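PDB 2IB0: DUF4439 domain-containing protein from Mycobacterium tuberculosis, which is of unknown function but adopts a four-helix-bundle fold related to the ferritin-like proteins and pairs with a second copy of itself. Local coordinates for residues A[18-29]-A[113-122]; A[97-108]-A[141-151]. All coordinates share one frame; numbering follows the deposited sequence.

Interaction 1 (A[18-29]-A[113-122]); sequences EGSADNAALCDA and AWRAVVEHAE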
loop_
_atom_site.group_PDB
_atom_site.type_symbol
_atom_site.label_atom_id
_atom_site.label_comp_id
_atom_site.label_asym_id
_atom_site.label_seq_id
_atom_site.Cartn_x
_atom_site.Cartn_y
_atom_site.Cartn_z
ATOM N N GLU A 18 24.756 7.001 5.422
ATOM C CA GLU A 18 23.639 6.142 5.000
ATOM C C GLU A 18 22.767 5.651 6.156
ATOM O O GLU A 18 21.537 5.541 6.027
ATOM C CB GLU A 18 24.174 4.919 4.206
ATOM C CG GLU A 18 24.963 5.255 2.940
ATOM C CD GLU A 18 24.104 5.949 1.901
ATOM O OE1 GLU A 18 22.858 5.981 2.046
ATOM O OE2 GLU A 18 24.652 6.492 0.932
ATOM N N GLY A 19 23.441 5.295 7.251
ATOM C CA GLY A 19 22.824 4.707 8.421
ATOM C C GLY A 19 22.218 5.837 9.194
ATOM O O GLY A 19 21.195 5.678 9.849
ATOM N N SER A 20 22.878 6.985 9.096
ATOM C CA SER A 20 22.344 8.279 9.522
ATOM C C SER A 20 20.969 8.605 8.914
ATOM O O SER A 20 20.050 8.938 9.656
ATOM C CB SER A 20 23.350 9.373 9.187
ATOM O OG SER A 20 23.098 10.534 9.949
ATOM N N ALA A 21 20.819 8.473 7.586
ATOM C CA ALA A 21 19.532 8.720 6.917
ATOM C C ALA A 21 18.476 7.647 7.278
ATOM O O ALA A 21 17.296 7.963 7.446
ATOM C CB ALA A 21 19.713 8.797 5.385
ATOM N N ASP A 22 18.928 6.390 7.402
ATOM C CA ASP A 22 18.098 5.252 7.827
ATOM C C ASP A 22 17.477 5.526 9.216
ATOM O O ASP A 22 16.248 5.491 9.367
ATOM C CB ASP A 22 18.957 3.961 7.822
ATOM C CG ASP A 22 18.135 2.679 7.864
ATOM O OD1 ASP A 22 16.879 2.728 8.067
ATOM O OD2 ASP A 22 18.760 1.590 7.649
ATOM N N ASN A 23 18.317 5.822 10.214
ATOM C CA ASN A 23 17.842 6.190 11.560
ATOM C C ASN A 23 16.909 7.386 11.577
ATOM O O ASN A 23 15.889 7.403 12.296
ATOM C CB ASN A 23 19.035 6.458 12.501
ATOM C CG ASN A 23 19.841 5.199 12.782
ATOM O OD1 ASN A 23 19.450 4.098 12.381
ATOM N ND2 ASN A 23 20.970 5.351 13.461
ATOM N N ALA A 24 17.279 8.407 10.805
ATOM C CA ALA A 24 16.471 9.594 10.727
ATOM C C ALA A 24 15.124 9.281 10.154
ATOM O O ALA A 24 14.130 9.787 10.674
ATOM C CB ALA A 24 17.159 10.687 9.925
ATOM N N ALA A 25 15.065 8.444 9.098
ATOM C CA ALA A 25 13.784 8.128 8.522
ATOM C C ALA A 25 12.919 7.346 9.514
ATOM O O ALA A 25 11.731 7.521 9.548
ATOM C CB ALA A 25 13.946 7.339 7.168
ATOM N N LEU A 26 13.502 6.411 10.255
ATOM C CA LEU A 26 12.676 5.544 11.080
ATOM C C LEU A 26 12.202 6.265 12.352
ATOM O O LEU A 26 11.084 5.985 12.853
ATOM C CB LEU A 26 13.439 4.250 11.409
ATOM C CG LEU A 26 12.704 3.168 12.217
ATOM C CD1 LEU A 26 11.528 2.578 11.489
ATOM C CD2 LEU A 26 13.638 2.081 12.762
ATOM N N CYS A 27 13.056 7.164 12.877
ATOM C CA CYS A 27 12.659 8.074 13.943
ATOM C C CYS A 27 11.509 8.969 13.508
ATOM O O CYS A 27 10.554 9.110 14.239
ATOM C CB CYS A 27 13.847 8.917 14.485
ATOM S SG CYS A 27 15.032 7.940 15.465
ATOM N N ASP A 28 11.580 9.557 12.309
ATOM C CA ASP A 28 10.445 10.357 11.794
ATOM C C ASP A 28 9.162 9.534 11.720
ATOM O O ASP A 28 8.094 10.046 12.009
ATOM C CB ASP A 28 10.698 10.867 10.387
ATOM C CG ASP A 28 11.742 11.947 10.328
ATOM O OD1 ASP A 28 11.980 12.626 11.346
ATOM O OD2 ASP A 28 12.352 12.086 9.243
ATOM N N ALA A 29 9.282 8.259 11.382
ATOM C CA ALA A 29 8.106 7.456 11.083
ATOM C C ALA A 29 7.483 7.098 12.404
ATOM O O ALA A 29 6.270 7.084 12.526
ATOM C CB ALA A 29 8.501 6.202 10.327
ATOM N N ALA A 113 5.693 8.906 5.362
ATOM C CA ALA A 113 6.805 8.661 6.296
ATOM C C ALA A 113 7.382 7.242 6.090
ATOM O O ALA A 113 8.578 7.053 6.090
ATOM C CB ALA A 113 6.371 8.855 7.721
ATOM N N TRP A 114 6.514 6.267 5.890
ATOM C CA TRP A 114 6.956 4.917 5.550
ATOM C C TRP A 114 7.632 4.757 4.197
ATOM O O TRP A 114 8.587 3.988 4.082
ATOM C CB TRP A 114 5.846 3.886 5.784
ATOM C CG TRP A 114 5.619 3.784 7.284
ATOM C CD1 TRP A 114 4.534 4.242 7.983
ATOM C CD2 TRP A 114 6.525 3.247 8.249
ATOM N NE1 TRP A 114 4.698 4.007 9.328
ATOM C CE2 TRP A 114 5.915 3.395 9.520
ATOM C CE3 TRP A 114 7.798 2.643 8.163
ATOM C CZ2 TRP A 114 6.509 2.953 10.690
ATOM C CZ3 TRP A 114 8.415 2.219 9.348
ATOM C CH2 TRP A 114 7.770 2.380 10.596
ATOM N N ARG A 115 7.173 5.475 3.175
ATOM C CA ARG A 115 7.901 5.465 1.898
ATOM C C ARG A 115 9.322 5.972 2.094
ATOM O O ARG A 115 10.228 5.491 1.445
ATOM C CB ARG A 115 7.174 6.290 0.844
ATOM C CG ARG A 115 7.816 6.239 -0.498
ATOM C CD ARG A 115 6.972 6.973 -1.547
ATOM N NE ARG A 115 5.576 6.551 -1.499
ATOM C CZ ARG A 115 4.561 7.287 -1.054
ATOM N NH1 ARG A 115 4.753 8.535 -0.602
ATOM N NH2 ARG A 115 3.335 6.763 -1.067
ATOM N N ALA A 116 9.526 6.946 2.987
ATOM C CA ALA A 116 10.903 7.408 3.268
ATOM C C ALA A 116 11.781 6.349 3.936
ATOM O O ALA A 116 12.968 6.283 3.677
ATOM C CB ALA A 116 10.882 8.676 4.110
ATOM N N VAL A 117 11.210 5.561 4.854
ATOM C CA VAL A 117 11.950 4.432 5.438
ATOM C C VAL A 117 12.294 3.364 4.352
ATOM O O VAL A 117 13.445 2.838 4.285
ATOM C CB VAL A 117 11.181 3.833 6.672
ATOM C CG1 VAL A 117 11.944 2.648 7.258
ATOM C CG2 VAL A 117 10.945 4.937 7.834
ATOM N N VAL A 118 11.321 3.031 3.490
ATOM C CA VAL A 118 11.623 2.081 2.372
ATOM C C VAL A 118 12.840 2.576 1.612
ATOM O O VAL A 118 13.742 1.798 1.261
ATOM C CB VAL A 118 10.434 1.903 1.327
ATOM C CG1 VAL A 118 10.863 1.076 0.069
ATOM C CG2 VAL A 118 9.211 1.297 1.974
ATOM N N GLU A 119 12.816 3.866 1.283
ATOM C CA GLU A 119 13.844 4.481 0.473
ATOM C C GLU A 119 15.253 4.462 1.137
ATOM O O GLU A 119 16.248 4.184 0.481
ATOM C CB GLU A 119 13.390 5.912 0.182
ATOM C CG GLU A 119 14.385 6.671 -0.681
ATOM C CD GLU A 119 13.883 8.053 -1.062
ATOM O OE1 GLU A 119 12.859 8.505 -0.522
ATOM O OE2 GLU A 119 14.515 8.678 -1.927
ATOM N N HIS A 120 15.318 4.748 2.442
ATOM C CA HIS A 120 16.607 4.867 3.155
ATOM C C HIS A 120 16.989 3.654 4.010
ATOM O O HIS A 120 18.063 3.650 4.592
ATOM C CB HIS A 120 16.640 6.125 4.047
ATOM C CG HIS A 120 16.433 7.409 3.290
ATOM N ND1 HIS A 120 17.348 7.882 2.372
ATOM C CD2 HIS A 120 15.425 8.301 3.303
ATOM C CE1 HIS A 120 16.905 9.002 1.839
ATOM N NE2 HIS A 120 15.745 9.286 2.394
ATOM N N ALA A 121 16.138 2.631 4.071
ATOM C CA ALA A 121 16.446 1.459 4.917
ATOM C C ALA A 121 17.492 0.627 4.244
ATOM O O ALA A 121 17.301 0.207 3.094
ATOM C CB ALA A 121 15.227 0.619 5.176
ATOM N N GLU A 122 18.577 0.350 4.970
ATOM C CA GLU A 122 19.723 -0.438 4.407
ATOM C C GLU A 122 19.459 -1.925 4.298
ATOM O O GLU A 122 19.915 -2.589 3.327
ATOM C CB GLU A 122 20.988 -0.174 5.195
ATOM C CG GLU A 122 21.362 1.305 5.268
ATOM C CD GLU A 122 22.811 1.507 5.522
ATOM O OE1 GLU A 122 23.142 1.697 6.700
ATOM O OE2 GLU A 122 23.622 1.434 4.554
HETATM O O HOH W 1 14.904 4.368 6.399
HETATM O O HOH W 2 21.214 1.279 8.864
HETATM O O HOH W 3 10.215 8.716 7.657
#

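Interaction 2 (A[97-108]-A[141-151]); sequences ADAARLAVRMEN and ATRWNRVLGAW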
loop_
_atom_site.group_PDB
_atom_site.type_symbol
_atom_site.label_atom_id
_atom_site.label_comp_id
_atom_site.label_asym_id
_atom_site.label_seq_id
_atom_site.Cartn_x
_atom_site.Cartn_y
_atom_site.Cartn_z
ATOM N N ALA A 97 -18.010 14.115 10.744
ATOM C CA ALA A 97 -17.420 14.075 9.364
ATOM C C ALA A 97 -15.975 14.530 9.243
ATOM O O ALA A 97 -15.186 14.039 8.383
ATOM C CB ALA A 97 -18.254 14.836 8.405
ATOM N N ASP A 98 -15.589 15.470 10.097
ATOM C CA ASP A 98 -14.215 15.937 10.091
ATOM C C ASP A 98 -13.264 14.815 10.465
ATOM O O ASP A 98 -12.112 14.831 10.059
ATOM C CB ASP A 98 -14.014 17.055 11.069
ATOM C CG ASP A 98 -14.782 18.275 10.712
ATOM O OD1 ASP A 98 -14.986 18.515 9.507
ATOM O OD2 ASP A 98 -15.167 19.000 11.647
ATOM N N ALA A 99 -13.754 13.868 11.249
ATOM C CA ALA A 99 -12.900 12.830 11.849
ATOM C C ALA A 99 -12.406 11.781 10.833
ATOM O O ALA A 99 -11.248 11.345 10.918
ATOM C CB ALA A 99 -13.624 12.141 12.989
ATOM N N ALA A 100 -13.302 11.343 9.957
ATOM C CA ALA A 100 -12.941 10.558 8.754
ATOM C C ALA A 100 -11.895 11.263 7.822
ATOM O O ALA A 100 -10.941 10.637 7.382
ATOM C CB ALA A 100 -14.190 10.172 7.999
ATOM N N ARG A 101 -12.057 12.564 7.561
ATOM C CA ARG A 101 -11.039 13.304 6.842
ATOM C C ARG A 101 -9.710 13.332 7.602
ATOM O O ARG A 101 -8.638 13.267 7.004
ATOM C CB ARG A 101 -11.501 14.742 6.576
ATOM C CG ARG A 101 -12.484 14.861 5.410
ATOM C CD ARG A 101 -12.767 16.369 5.017
ATOM N NE ARG A 101 -13.658 17.087 5.972
ATOM C CZ ARG A 101 -14.991 16.921 6.031
ATOM N NH1 ARG A 101 -15.591 16.020 5.237
ATOM N NH2 ARG A 101 -15.726 17.614 6.904
ATOM N N LEU A 102 -9.782 13.475 8.918
ATOM C CA LEU A 102 -8.580 13.481 9.744
ATOM C C LEU A 102 -7.891 12.135 9.603
ATOM O O LEU A 102 -6.681 12.084 9.490
ATOM C CB LEU A 102 -8.936 13.723 11.237
ATOM C CG LEU A 102 -7.819 13.647 12.290
ATOM C CD1 LEU A 102 -6.684 14.601 11.955
ATOM C CD2 LEU A 102 -8.402 13.948 13.686
ATOM N N ALA A 103 -8.666 11.070 9.709
ATOM C CA ALA A 103 -8.127 9.705 9.589
ATOM C C ALA A 103 -7.426 9.513 8.235
ATOM O O ALA A 103 -6.345 8.960 8.168
ATOM C CB ALA A 103 -9.230 8.667 9.748
ATOM N N VAL A 104 -8.011 10.005 7.156
ATOM C CA VAL A 104 -7.371 9.868 5.813
ATOM C C VAL A 104 -6.043 10.669 5.823
ATOM O O VAL A 104 -4.990 10.198 5.386
ATOM C CB VAL A 104 -8.301 10.409 4.684
ATOM C CG1 VAL A 104 -7.572 10.444 3.293
ATOM C CG2 VAL A 104 -9.590 9.617 4.641
ATOM N N ARG A 105 -6.099 11.899 6.300
ATOM C CA ARG A 105 -4.898 12.728 6.306
ATOM C C ARG A 105 -3.771 12.045 7.119
ATOM O O ARG A 105 -2.607 12.070 6.714
ATOM C CB ARG A 105 -5.204 14.121 6.864
ATOM C CG ARG A 105 -3.937 14.826 7.315
ATOM C CD ARG A 105 -3.020 15.242 6.135
ATOM N NE ARG A 105 -3.162 16.682 5.950
ATOM C CZ ARG A 105 -2.298 17.591 6.384
ATOM N NH1 ARG A 105 -1.153 17.241 6.982
ATOM N NH2 ARG A 105 -2.578 18.859 6.176
ATOM N N MET A 106 -4.132 11.439 8.246
ATOM C CA MET A 106 -3.155 10.794 9.116
ATOM C C MET A 106 -2.514 9.567 8.458
ATOM O O MET A 106 -1.323 9.420 8.486
ATOM C CB MET A 106 -3.747 10.473 10.497
ATOM C CG MET A 106 -4.166 11.709 11.331
ATOM S SD MET A 106 -4.382 11.219 13.056
ATOM C CE MET A 106 -5.810 10.112 12.805
ATOM N N GLU A 107 -3.316 8.783 7.749
ATOM C CA GLU A 107 -2.864 7.586 7.026
ATOM C C GLU A 107 -1.988 7.960 5.854
ATOM O O GLU A 107 -0.975 7.324 5.608
ATOM C CB GLU A 107 -4.090 6.788 6.590
ATOM C CG GLU A 107 -4.888 6.150 7.789
ATOM C CD GLU A 107 -4.058 5.205 8.729
ATOM O OE1 GLU A 107 -2.949 4.710 8.379
ATOM O OE2 GLU A 107 -4.551 4.919 9.838
ATOM N N ASN A 108 -2.411 8.984 5.102
ATOM C CA ASN A 108 -1.614 9.556 4.027
ATOM C C ASN A 108 -0.270 10.102 4.508
ATOM O O ASN A 108 0.734 9.854 3.875
ATOM C CB ASN A 108 -2.404 10.632 3.258
ATOM C CG ASN A 108 -3.469 10.035 2.329
ATOM O OD1 ASN A 108 -4.393 10.720 1.875
ATOM N ND2 ASN A 108 -3.335 8.781 2.040
ATOM N N ALA A 141 -6.247 4.377 4.631
ATOM C CA ALA A 141 -6.744 5.583 3.938
ATOM C C ALA A 141 -7.876 5.261 2.960
ATOM O O ALA A 141 -8.876 6.003 2.910
ATOM C CB ALA A 141 -5.575 6.368 3.212
ATOM N N THR A 142 -7.748 4.184 2.167
ATOM C CA THR A 142 -8.811 3.888 1.226
ATOM C C THR A 142 -10.093 3.499 1.994
ATOM O O THR A 142 -11.194 3.805 1.559
ATOM C CB THR A 142 -8.476 2.726 0.215
ATOM O OG1 THR A 142 -8.470 1.487 0.923
ATOM C CG2 THR A 142 -7.141 2.910 -0.423
ATOM N N ARG A 143 -9.950 2.765 3.096
ATOM C CA ARG A 143 -11.107 2.415 3.934
ATOM C C ARG A 143 -11.840 3.647 4.534
ATOM O O ARG A 143 -13.051 3.675 4.589
ATOM C CB ARG A 143 -10.675 1.472 5.068
ATOM C CG ARG A 143 -10.209 0.174 4.522
ATOM C CD ARG A 143 -9.731 -0.857 5.579
ATOM N NE ARG A 143 -10.857 -1.283 6.413
ATOM C CZ ARG A 143 -10.770 -1.836 7.631
ATOM N NH1 ARG A 143 -9.585 -2.060 8.234
ATOM N NH2 ARG A 143 -11.899 -2.163 8.271
ATOM N N TRP A 144 -11.108 4.655 4.969
ATOM C CA TRP A 144 -11.723 5.891 5.466
ATOM C C TRP A 144 -12.325 6.762 4.360
ATOM O O TRP A 144 -13.323 7.430 4.582
ATOM C CB TRP A 144 -10.731 6.701 6.311
ATOM C CG TRP A 144 -10.543 6.126 7.667
ATOM C CD1 TRP A 144 -9.475 5.383 8.119
ATOM C CD2 TRP A 144 -11.455 6.254 8.783
ATOM N NE1 TRP A 144 -9.680 5.026 9.451
ATOM C CE2 TRP A 144 -10.877 5.561 9.882
ATOM C CE3 TRP A 144 -12.700 6.898 8.957
ATOM C CZ2 TRP A 144 -11.512 5.484 11.163
ATOM C CZ3 TRP A 144 -13.332 6.820 10.240
ATOM C CH2 TRP A 144 -12.726 6.109 11.310
ATOM N N ASN A 145 -11.721 6.722 3.162
ATOM C CA ASN A 145 -12.250 7.391 1.996
ATOM C C ASN A 145 -13.567 6.757 1.530
ATOM O O ASN A 145 -14.449 7.443 1.024
ATOM C CB ASN A 145 -11.238 7.332 0.870
ATOM C CG ASN A 145 -10.352 8.561 0.808
ATOM O OD1 ASN A 145 -9.097 8.454 0.663
ATOM N ND2 ASN A 145 -10.978 9.745 0.878
ATOM N N ARG A 146 -13.667 5.442 1.688
ATOM C CA ARG A 146 -14.880 4.713 1.416
ATOM C C ARG A 146 -15.967 5.113 2.437
ATOM O O ARG A 146 -17.128 5.258 2.071
ATOM C CB ARG A 146 -14.603 3.212 1.475
ATOM C CG ARG A 146 -15.696 2.339 0.965
ATOM C CD ARG A 146 -15.102 0.928 0.705
ATOM N NE ARG A 146 -14.205 0.923 -0.465
ATOM C CZ ARG A 146 -13.014 0.304 -0.543
ATOM N NH1 ARG A 146 -12.512 -0.375 0.480
ATOM N NH2 ARG A 146 -12.311 0.389 -1.664
ATOM N N VAL A 147 -15.586 5.303 3.703
ATOM C CA VAL A 147 -16.499 5.894 4.679
ATOM C C VAL A 147 -16.988 7.297 4.250
ATOM O O VAL A 147 -18.204 7.550 4.193
ATOM C CB VAL A 147 -15.868 5.886 6.120
ATOM C CG1 VAL A 147 -16.778 6.629 7.117
ATOM C CG2 VAL A 147 -15.669 4.436 6.585
ATOM N N LEU A 148 -16.075 8.227 3.944
ATOM C CA LEU A 148 -16.482 9.578 3.477
ATOM C C LEU A 148 -17.431 9.523 2.293
ATOM O O LEU A 148 -18.417 10.226 2.280
ATOM C CB LEU A 148 -15.261 10.408 3.061
ATOM C CG LEU A 148 -14.446 10.948 4.232
ATOM C CD1 LEU A 148 -13.143 11.591 3.723
ATOM C CD2 LEU A 148 -15.306 11.957 5.003
ATOM N N GLY A 149 -17.074 8.729 1.265
ATOM C CA GLY A 149 -17.865 8.575 0.025
ATOM C C GLY A 149 -19.285 8.059 0.211
ATOM O O GLY A 149 -20.138 8.285 -0.633
ATOM N N ALA A 150 -19.521 7.314 1.291
ATOM C CA ALA A 150 -20.848 6.872 1.719
ATOM C C ALA A 150 -21.605 7.908 2.588
ATOM O O ALA A 150 -22.801 7.715 2.907
ATOM C CB ALA A 150 -20.726 5.529 2.491
ATOM N N TRP A 151 -20.941 8.989 2.986
ATOM C CA TRP A 151 -21.661 10.029 3.677
ATOM C C TRP A 151 -22.012 11.167 2.732
ATOM O O TRP A 151 -21.342 11.334 1.722
ATOM C CB TRP A 151 -20.859 10.587 4.842
ATOM C CG TRP A 151 -20.609 9.609 5.926
ATOM C CD1 TRP A 151 -21.286 8.462 6.171
ATOM C CD2 TRP A 151 -19.643 9.764 6.987
ATOM N NE1 TRP A 151 -20.760 7.847 7.287
ATOM C CE2 TRP A 151 -19.737 8.616 7.799
ATOM C CE3 TRP A 151 -18.684 10.742 7.291
ATOM C CZ2 TRP A 151 -18.944 8.434 8.937
ATOM C CZ3 TRP A 151 -17.850 10.556 8.460
ATOM C CH2 TRP A 151 -17.997 9.406 9.244
HETATM O O HOH W 4 -6.765 9.668 -0.020
#

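Interaction 1 (A[18-29]-A[113-122])
Ala29 lies in the tight part of this contact: its methyl sits over one face of the Trp114 indole, 9° off the normal of the six-membered ring, and its CB is also 3.7 Å from Val117 CG2. That same branch presses on the facing backbone, 3.2 Å from Ala25 O; chi1 of 179° sets CG2 beside the backbone N, anti to the carbonyl carbon, and from there it meets both alanines. Leu26 CD1 packs obliquely against CZ3 of Trp114, whose NE1 is hydrogen-bonded to Glu33. The small Ala25, Ala29 and Ala113 are consistent with the 8.5 Å between the axes of these segments of helices 18-46 and 96-120, an antiparallel pair of the four-helix bundle. Water 3 joins Ala25 O to Ala113 O. Toward the end of helix 96-120 the contact turns polar. Past His120, which leans on Ala21, the chain leaves the helix, and Glu122 N donates an almost straight bond (171°) to Asp22 OD2 at 3.0 Å, arriving from above the carboxylate plane; OD1 of this buried aspartate salt-bridges Arg76. Looser and exposed, Glu122 stretches along Glu18 and Gly19, and water 2 links its OE1 to Asp22 OD2, probably easing the proximity of two carboxylates.

Interaction 2 (A[97-108]-A[141-151])
Trp144 spreads its indole beneath the methyl of Ala103, whose CB stands 3.4 Å from the centroid of the five-membered ring and 7° off its normal, a close CH-pi contact over the face. The six-membered part of the indole reaches on to Ala100, with CE3 3.7 Å from Ala100 CB. Ala100 is shared: its methyl also meets Leu148 CD2 and, at 3.7 Å, Trp151 CZ3. Trp151, at the end of 141-151, brings its CZ3 obliquely to Ala97 CA as well as to Ala100 CB.

Two knobs-into-holes contacts lock the helices together. Val104 fits among Ala141, Trp144, Asn145 and Leu148; its CG2, anti to the carbonyl carbon, slides past the tryptophan stem to lie 3.5 Å from Trp144 CB, while CG1 faces Asn145 OD1. In return Leu148 enters the hole formed by Ala97, Ala100, Arg101 and Val104, with CD2 against Ala100 CB and CD1 3.7 Å from Arg101 CG. The Arg101 chain crosses the leucine at about a right angle, and its NH2 forms a salt bridge with Asp98 OD1 on its own helix.

At the other end Ala141 CB packs 3.7 Å from Glu107 CB, and water 4 bridges the exposed amides of Asn108 and Asn145 through their OD1 atoms. Glu107 directs its carboxylate inward, where OE2 is hydrogen-bonded to Tyr40 and His62.

The segments run antiparallel at 159°, their axes 8.5 Å apart, as neighbours in the four-helix bundle. Helix 18-46 adds Val43 to the surroundings of Trp144, helix 52-75 adds Leu54 and Val55, and Thr142, Arg143 and Arg146 on helix 124-150 meet the second subunit.

Interactions 1 and 2 lie on opposite sides of the chain's centre, their own centres 26 Å apart and their nearest atoms about 5 Å apart without touching. Helix 96-120 serves both: its first half, 97-108, pairs with 141-151 of helix 124-150, and its last turns, 113-120, pair with 18-29 of helix 18-46. The segments alternate along the sequence in the order 18-29, 97-108, 113-122, 141-151. One long helix therefore has two antiparallel neighbours, so the third helix packs on both the first and the last at different levels. Both regions also reach the second subunit, so the bundle's packing and the dimer interface are adjacent.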